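PDB 3R4K: transcriptional regulator, IclR family from Ruegeria sp. TM1040, which probably binds DNA through an N-terminal helix-turn-helix domain and regulates transcription, its C-terminal domain being of the kind that senses small effector molecules in IclR relatives. Local coordinates for residues T94-H99 / T220-P225; L185-G190 / E195-A200. One frame throughout, in Å; residues are numbered along the deposited sequence.

Interaction 1. Residues T94-H99 / T220-P225; sequences TGETTH and TSRMTP
A two-pronged salt bridge between Glu96 and Arg222 joins the turn that leads into strand 97-104 to the loop between strand 210-219 and helix 225-245. Arg222 grips the carboxylate side-on, with NE and NH2: NE donates to Glu96 OE2 over 2.8 Å in an almost straight bond (177°), and NH2 donates to Glu96 OE1, also over 2.8 Å. Each carboxylate oxygen is met on its syn side, and the carboxylate and guanidinium planes lie only 18° apart, so the two bonds together fix the rotation of both flat groups. The Glu96 chain reaches this position by bending at chi2 (-64°), with CG beside the backbone N. A water adds a second link, donating to Glu96 OE2 at 2.9 Å and to the backbone Arg222 O at 3.1 Å. In the GAF-like, profilin-type C-terminal domain of IclR regulators, the two connected strands are neighbours in the central antiparallel sheet, and the salt bridge lies just beyond the end of their pairing, where Thr97 bonds with Ala217. Gly95, with positive phi, takes the chain out of helix 79-94, and an ST turn, Glu96 N to Thr94 OG1 at 3.3 Å, shapes the bend before the strand. In the 220-225 loop, Thr224 sits at the N-cap of helix 225-245, its OG1 bonded to Gln227 N. Arg222 NH2 has a second acceptor in Thr121 O, which brings the loop after strand 107-114 into the same network.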
ATOM      1  N   THR A  94      24.784   2.903  18.467  1.00 46.19           N
ATOM      2  CA  THR A  94      24.624   3.888  19.547  1.00 45.29           C
ATOM      3  C   THR A  94      24.896   3.306  20.935  1.00 48.62           C
ATOM      4  O   THR A  94      25.164   4.065  21.877  1.00 51.13           O
ATOM      5  CB  THR A  94      23.208   4.471  19.518  1.00 42.82           C
ATOM      6  OG1 THR A  94      22.263   3.418  19.747  1.00 39.01           O
ATOM      7  CG2 THR A  94      22.890   5.184  18.207  1.00 37.71           C
ATOM      8  N   GLY A  95      24.775   1.988  21.065  1.00 40.76           N
ATOM      9  CA  GLY A  95      24.945   1.319  22.355  1.00 39.59           C
ATOM     10  C   GLY A  95      23.752   1.506  23.273  1.00 38.56           C
ATOM     11  O   GLY A  95      23.798   1.151  24.455  1.00 35.15           O
ATOM     12  N   GLU A  96      22.646   2.017  22.704  1.00 35.35           N
ATOM     13  CA  GLU A  96      21.423   2.344  23.425  1.00 33.78           C
ATOM     14  C   GLU A  96      20.178   1.643  22.863  1.00 36.44           C
ATOM     15  O   GLU A  96      20.230   1.040  21.801  1.00 35.63           O
ATOM     16  CB  GLU A  96      21.222   3.865  23.414  1.00 36.05           C
ATOM     17  CG  GLU A  96      22.393   4.635  24.008  1.00 48.46           C
ATOM     18  CD  GLU A  96      22.709   4.417  25.478  1.00 62.03           C
ATOM     19  OE1 GLU A  96      21.876   3.813  26.193  1.00 47.93           O
ATOM     20  OE2 GLU A  96      23.770   4.903  25.927  1.00 50.06           O
ATOM     21  N   THR A  97      19.065   1.699  23.617  1.00 33.42           N
ATOM     22  CA  THR A  97      17.783   1.108  23.245  1.00 30.97           C
ATOM     23  C   THR A  97      17.161   1.922  22.129  1.00 33.27           C
ATOM     24  O   THR A  97      17.102   3.147  22.223  1.00 35.11           O
ATOM     25  CB  THR A  97      16.861   1.052  24.480  1.00 33.14           C
ATOM     26  OG1 THR A  97      17.516   0.261  25.478  1.00 29.07           O
ATOM     27  CG2 THR A  97      15.449   0.489  24.160  1.00 25.84           C
ATOM     28  N   THR A  98      16.689   1.240  21.087  1.00 26.73           N
ATOM     29  CA  THR A  98      16.023   1.887  19.960  1.00 25.98           C
ATOM     30  C   THR A  98      14.581   1.390  19.885  1.00 28.52           C
ATOM     31  O   THR A  98      14.309   0.262  20.282  1.00 27.13           O
ATOM     32  CB  THR A  98      16.800   1.646  18.663  1.00 32.57           C
ATOM     33  OG1 THR A  98      16.909   0.241  18.455  1.00 32.63           O
ATOM     34  CG2 THR A  98      18.193   2.266  18.688  1.00 36.07           C
ATOM     35  N   HIS A  99      13.657   2.228  19.415  1.00 25.81           N
ATOM     36  CA  HIS A  99      12.270   1.803  19.286  1.00 26.65           C
ATOM     37  C   HIS A  99      11.526   2.539  18.182  1.00 31.19           C
ATOM     38  O   HIS A  99      11.806   3.703  17.885  1.00 32.95           O
ATOM     39  CB  HIS A  99      11.488   1.886  20.614  1.00 28.75           C
ATOM     40  CG  HIS A  99      11.383   3.241  21.225  1.00 33.87           C
ATOM     41  ND1 HIS A  99      10.190   3.953  21.201  1.00 36.99           N
ATOM     42  CD2 HIS A  99      12.301   3.940  21.937  1.00 37.14           C
ATOM     43  CE1 HIS A  99      10.434   5.079  21.852  1.00 38.05           C
ATOM     44  NE2 HIS A  99      11.694   5.113  22.320  1.00 38.56           N
ATOM     45  N   THR A 220      20.338   9.433  30.978  1.00 46.00           N
ATOM     46  CA  THR A 220      20.942  10.760  31.012  1.00 49.28           C
ATOM     47  C   THR A 220      22.440  10.654  31.383  1.00 54.94           C
ATOM     48  O   THR A 220      23.262  11.316  30.752  1.00 58.12           O
ATOM     49  CB  THR A 220      20.149  11.633  31.972  1.00 60.29           C
ATOM     50  OG1 THR A 220      18.844  11.792  31.421  1.00 55.61           O
ATOM     51  CG2 THR A 220      20.767  12.995  32.170  1.00 67.08           C
ATOM     52  N   SER A 221      22.788   9.759  32.331  1.00 48.93           N
ATOM     53  CA  SER A 221      24.161   9.515  32.802  1.00 49.51           C
ATOM     54  C   SER A 221      25.138   9.107  31.667  1.00 50.91           C
ATOM     55  O   SER A 221      26.349   9.273  31.827  1.00 50.74           O
ATOM     56  CB  SER A 221      24.167   8.449  33.903  1.00 52.76           C
ATOM     57  OG  SER A 221      23.801   7.147  33.459  1.00 61.99           O
ATOM     58  N   ARG A 222      24.615   8.589  30.536  1.00 45.93           N
ATOM     59  CA  ARG A 222      25.426   8.154  29.395  1.00 45.43           C
ATOM     60  C   ARG A 222      25.374   9.127  28.203  1.00 51.51           C
ATOM     61  O   ARG A 222      25.957   8.841  27.145  1.00 51.15           O
ATOM     62  CB  ARG A 222      24.983   6.762  28.943  1.00 38.84           C
ATOM     63  CG  ARG A 222      25.653   5.667  29.737  1.00 41.57           C
ATOM     64  CD  ARG A 222      25.924   4.426  28.906  1.00 33.34           C
ATOM     65  NE  ARG A 222      24.691   3.847  28.359  1.00 35.68           N
ATOM     66  CZ  ARG A 222      23.970   2.900  28.948  1.00 44.84           C
ATOM     67  NH1 ARG A 222      24.340   2.408  30.128  1.00 32.86           N
ATOM     68  NH2 ARG A 222      22.876   2.431  28.360  1.00 29.80           N
HETATM   69  N   MSE A 223      24.684  10.267  28.365  1.00 49.05           N
HETATM   70  CA  MSE A 223      24.585  11.258  27.301  1.00 49.54           C
HETATM   71  C   MSE A 223      25.831  12.158  27.330  1.00 57.50           C
HETATM   72  O   MSE A 223      25.774  13.318  27.746  1.00 59.01           O
HETATM   73  CB  MSE A 223      23.286  12.059  27.428  1.00 51.21           C
HETATM   74  CG  MSE A 223      22.911  12.779  26.133  1.00 58.33           C
HETATM   75 SE   MSE A 223      22.958  11.653  24.523  0.75 62.87          SE
HETATM   76  CE  MSE A 223      21.715  10.376  25.064  1.00 54.93           C
ATOM     77  N   THR A 224      26.967  11.579  26.914  1.00 55.85           N
ATOM     78  CA  THR A 224      28.285  12.217  26.875  1.00 59.76           C
ATOM     79  C   THR A 224      28.400  13.124  25.664  1.00 67.98           C
ATOM     80  O   THR A 224      27.618  12.956  24.719  1.00 65.38           O
ATOM     81  CB  THR A 224      29.413  11.149  26.832  1.00 65.49           C
ATOM     82  OG1 THR A 224      29.317  10.378  25.629  1.00 60.80           O
ATOM     83  CG2 THR A 224      29.446  10.257  28.064  1.00 62.32           C
ATOM     84  N   PRO A 225      29.420  14.029  25.618  1.00 69.91           N
ATOM     85  CA  PRO A 225      29.606  14.865  24.418  1.00 71.86           C
ATOM     86  C   PRO A 225      29.719  14.042  23.133  1.00 74.27           C
ATOM     87  O   PRO A 225      29.126  14.414  22.126  1.00 72.76           O
ATOM     88  CB  PRO A 225      30.914  15.607  24.717  1.00 78.54           C
ATOM     89  CG  PRO A 225      30.989  15.648  26.196  1.00 83.37           C
ATOM     90  CD  PRO A 225      30.440  14.338  26.646  1.00 74.53           C
TER
HETATM   91  O   HOH W   1      24.137   7.589  25.010  1.00 51.92           O

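Interaction 2. Residues L185-G190 / E195-A200; sequences LAQSIG and EVHSHA
Gln187 and His199 face each other as a non-hydrogen-bonded pair of two antiparallel strands, and the glutamine side chain runs along the histidine before reaching on to His197. Its CB lies 3.9 Å from Ser198 O. CG then passes over one face of the His199 ring, 3.7 Å from the ring centroid, in a CH-pi contact displaced toward the rim. Beyond CG the chain is extended (chi2 -176°), which carries CD to 3.3 Å from His199 NE2 and lays the amide over the imidazole with the planes 20° apart. At the tip, OE1 accepts from His197 NE2 over 2.9 Å; the oxygen lies in the plane of that ring, although the N-H is tilted from the carbonyl plane. The same imidazole carries Ile189 CG1 over one face, 3.6 Å from the centroid, a second CH-pi contact.

The two strands form a beta hairpin at one edge of the six-stranded sheet of the IclR C-terminal domain, 186-189 being the outermost strand within the chain. Paired backbone bonds hold Ala186 to Ala200 and Ser188 to Ser198, and Gly190 N to Val196 O adds a further bond at 2.9 Å toward the hairpin turn. Ser198 OG adds a weak bond to Ser188 O. Leu185 CD2 meets the edge of the His199 ring at CD2, 4.0 Å away. On the face bearing Gln187, Ile189, His197 and His199, helix 225-245 packs against His199 through Ile231, Pro232 and Leu235; on the other face, Ser188, Ser198 and Ala200 touch Ala137 of helix 137-143.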
ATOM      1  N   LEU A 185      14.717  16.480  13.550  1.00 58.99           N
ATOM      2  CA  LEU A 185      15.060  15.653  14.712  1.00 57.21           C
ATOM      3  C   LEU A 185      14.532  16.282  16.010  1.00 60.26           C
ATOM      4  O   LEU A 185      14.646  17.499  16.211  1.00 61.73           O
ATOM      5  CB  LEU A 185      16.592  15.469  14.799  1.00 58.01           C
ATOM      6  CG  LEU A 185      17.101  14.401  15.766  1.00 60.72           C
ATOM      7  CD1 LEU A 185      18.195  13.598  15.138  1.00 60.24           C
ATOM      8  CD2 LEU A 185      17.612  15.021  17.038  1.00 65.14           C
ATOM      9  N   ALA A 186      13.968  15.435  16.888  1.00 53.70           N
ATOM     10  CA  ALA A 186      13.419  15.831  18.184  1.00 54.36           C
ATOM     11  C   ALA A 186      14.237  15.237  19.322  1.00 57.26           C
ATOM     12  O   ALA A 186      14.733  14.113  19.224  1.00 54.61           O
ATOM     13  CB  ALA A 186      11.962  15.389  18.302  1.00 53.78           C
ATOM     14  N   GLN A 187      14.359  16.001  20.410  1.00 55.78           N
ATOM     15  CA  GLN A 187      15.035  15.600  21.638  1.00 54.93           C
ATOM     16  C   GLN A 187      14.118  15.856  22.840  1.00 60.32           C
ATOM     17  O   GLN A 187      13.362  16.830  22.837  1.00 62.03           O
ATOM     18  CB  GLN A 187      16.362  16.341  21.803  1.00 58.23           C
ATOM     19  CG  GLN A 187      17.549  15.579  21.239  1.00 58.59           C
ATOM     20  CD  GLN A 187      18.847  16.305  21.500  1.00 79.46           C
ATOM     21  OE1 GLN A 187      19.389  16.314  22.615  1.00 70.96           O
ATOM     22  NE2 GLN A 187      19.371  16.949  20.476  1.00 81.08           N
ATOM     23  N   SER A 188      14.156  14.961  23.845  1.00 56.18           N
ATOM     24  CA  SER A 188      13.363  15.078  25.073  1.00 56.69           C
ATOM     25  C   SER A 188      14.104  14.447  26.239  1.00 61.70           C
ATOM     26  O   SER A 188      14.539  13.299  26.152  1.00 59.61           O
ATOM     27  CB  SER A 188      11.982  14.450  24.913  1.00 57.74           C
ATOM     28  OG  SER A 188      11.223  14.522  26.110  1.00 64.31           O
ATOM     29  N   ILE A 189      14.261  15.216  27.324  1.00 61.30           N
ATOM     30  CA  ILE A 189      14.955  14.783  28.527  1.00 61.39           C
ATOM     31  C   ILE A 189      13.950  14.675  29.668  1.00 67.44           C
ATOM     32  O   ILE A 189      13.403  15.679  30.126  1.00 68.85           O
ATOM     33  CB  ILE A 189      16.160  15.698  28.874  1.00 67.39           C
ATOM     34  CG1 ILE A 189      17.076  15.905  27.641  1.00 68.84           C
ATOM     35  CG2 ILE A 189      16.951  15.121  30.047  1.00 67.02           C
ATOM     36  CD1 ILE A 189      17.880  17.205  27.629  1.00 84.02           C
ATOM     37  N   GLY A 190      13.705  13.434  30.072  1.00 65.05           N
ATOM     38  CA  GLY A 190      12.842  13.049  31.181  1.00 66.10           C
ATOM     39  C   GLY A 190      11.417  13.569  31.240  1.00 74.13           C
ATOM     40  O   GLY A 190      10.922  13.826  32.341  1.00 75.93           O
ATOM     41  N   GLU A 195      15.242  10.749  34.007  1.00 59.17           N
ATOM     42  CA  GLU A 195      16.635  10.356  33.721  1.00 57.72           C
ATOM     43  C   GLU A 195      16.770   9.533  32.408  1.00 58.10           C
ATOM     44  O   GLU A 195      17.722   8.750  32.235  1.00 57.73           O
ATOM     45  CB  GLU A 195      17.297   9.622  34.917  1.00 58.84           C
ATOM     46  CG  GLU A 195      17.201  10.331  36.273  1.00 74.80           C
ATOM     47  CD  GLU A 195      17.419  11.836  36.314  1.00108.93           C
ATOM     48  OE1 GLU A 195      18.582  12.280  36.169  1.00102.76           O
ATOM     49  OE2 GLU A 195      16.422  12.569  36.514  1.00111.63           O
ATOM     50  N   VAL A 196      15.858   9.782  31.454  1.00 51.50           N
ATOM     51  CA  VAL A 196      15.932   9.171  30.131  1.00 47.84           C
ATOM     52  C   VAL A 196      16.058  10.301  29.119  1.00 51.26           C
ATOM     53  O   VAL A 196      15.220  11.206  29.106  1.00 51.70           O
ATOM     54  CB  VAL A 196      14.760   8.209  29.808  1.00 48.29           C
ATOM     55  CG1 VAL A 196      14.886   7.654  28.390  1.00 45.59           C
ATOM     56  CG2 VAL A 196      14.701   7.067  30.820  1.00 46.99           C
ATOM     57  N   HIS A 197      17.122  10.267  28.309  1.00 47.23           N
ATOM     58  CA  HIS A 197      17.382  11.238  27.244  1.00 48.74           C
ATOM     59  C   HIS A 197      17.106  10.556  25.909  1.00 52.27           C
ATOM     60  O   HIS A 197      17.821   9.621  25.545  1.00 51.66           O
ATOM     61  CB  HIS A 197      18.825  11.783  27.306  1.00 51.43           C
ATOM     62  CG  HIS A 197      19.085  12.928  26.379  1.00 56.93           C
ATOM     63  ND1 HIS A 197      19.849  14.013  26.776  1.00 62.23           N
ATOM     64  CD2 HIS A 197      18.670  13.130  25.107  1.00 57.73           C
ATOM     65  CE1 HIS A 197      19.891  14.823  25.733  1.00 62.75           C
ATOM     66  NE2 HIS A 197      19.186  14.337  24.711  1.00 60.83           N
ATOM     67  N   SER A 198      16.060  10.999  25.201  1.00 48.15           N
ATOM     68  CA  SER A 198      15.678  10.418  23.925  1.00 46.53           C
ATOM     69  C   SER A 198      15.878  11.374  22.737  1.00 53.16           C
ATOM     70  O   SER A 198      15.793  12.596  22.877  1.00 55.50           O
ATOM     71  CB  SER A 198      14.229   9.935  23.952  1.00 50.78           C
ATOM     72  OG  SER A 198      13.506  10.252  25.134  1.00 68.35           O
ATOM     73  N   HIS A 199      16.174  10.779  21.571  1.00 48.47           N
ATOM     74  CA  HIS A 199      16.338  11.387  20.250  1.00 48.42           C
ATOM     75  C   HIS A 199      15.369  10.696  19.314  1.00 48.87           C
ATOM     76  O   HIS A 199      15.290   9.464  19.351  1.00 45.82           O
ATOM     77  CB  HIS A 199      17.770  11.198  19.727  1.00 50.04           C
ATOM     78  CG  HIS A 199      18.815  12.019  20.400  1.00 56.54           C
ATOM     79  ND1 HIS A 199      19.331  11.658  21.633  1.00 58.86           N
ATOM     80  CD2 HIS A 199      19.482  13.103  19.944  1.00 61.27           C
ATOM     81  CE1 HIS A 199      20.252  12.562  21.909  1.00 61.01           C
ATOM     82  NE2 HIS A 199      20.376  13.453  20.921  1.00 63.10           N
ATOM     83  N   ALA A 200      14.643  11.445  18.471  1.00 44.72           N
ATOM     84  CA  ALA A 200      13.701  10.815  17.538  1.00 42.12           C
ATOM     85  C   ALA A 200      13.583  11.558  16.232  1.00 44.08           C
ATOM     86  O   ALA A 200      13.714  12.780  16.186  1.00 45.55           O
ATOM     87  CB  ALA A 200      12.328  10.678  18.167  1.00 42.30           C
TER

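How the interactions relate
From the N terminus, the end of helix 79-94 opens 94-99, the first side of interaction 1, which closes a long loop only at 220-225. Interaction 2 is nested within that loop: 185-190 and 195-200 close a short hairpin before strand 210-219 leads back to interaction 1. Both reach one antiparallel sheet: interaction 2 pairs two of its strands, and interaction 1 sits beyond the ends of 97-104 and 210-219. Their centres are 10 Å apart and they touch directly: Thr220 N lies 3.0 Å from Glu195 O, a probable hydrogen bond, and Met223 CG packs 3.4 Å from His197 ND1. The 220-225 loop, which joins strand 210-219 to helix 225-245, thus also touches the start of strand 196-204.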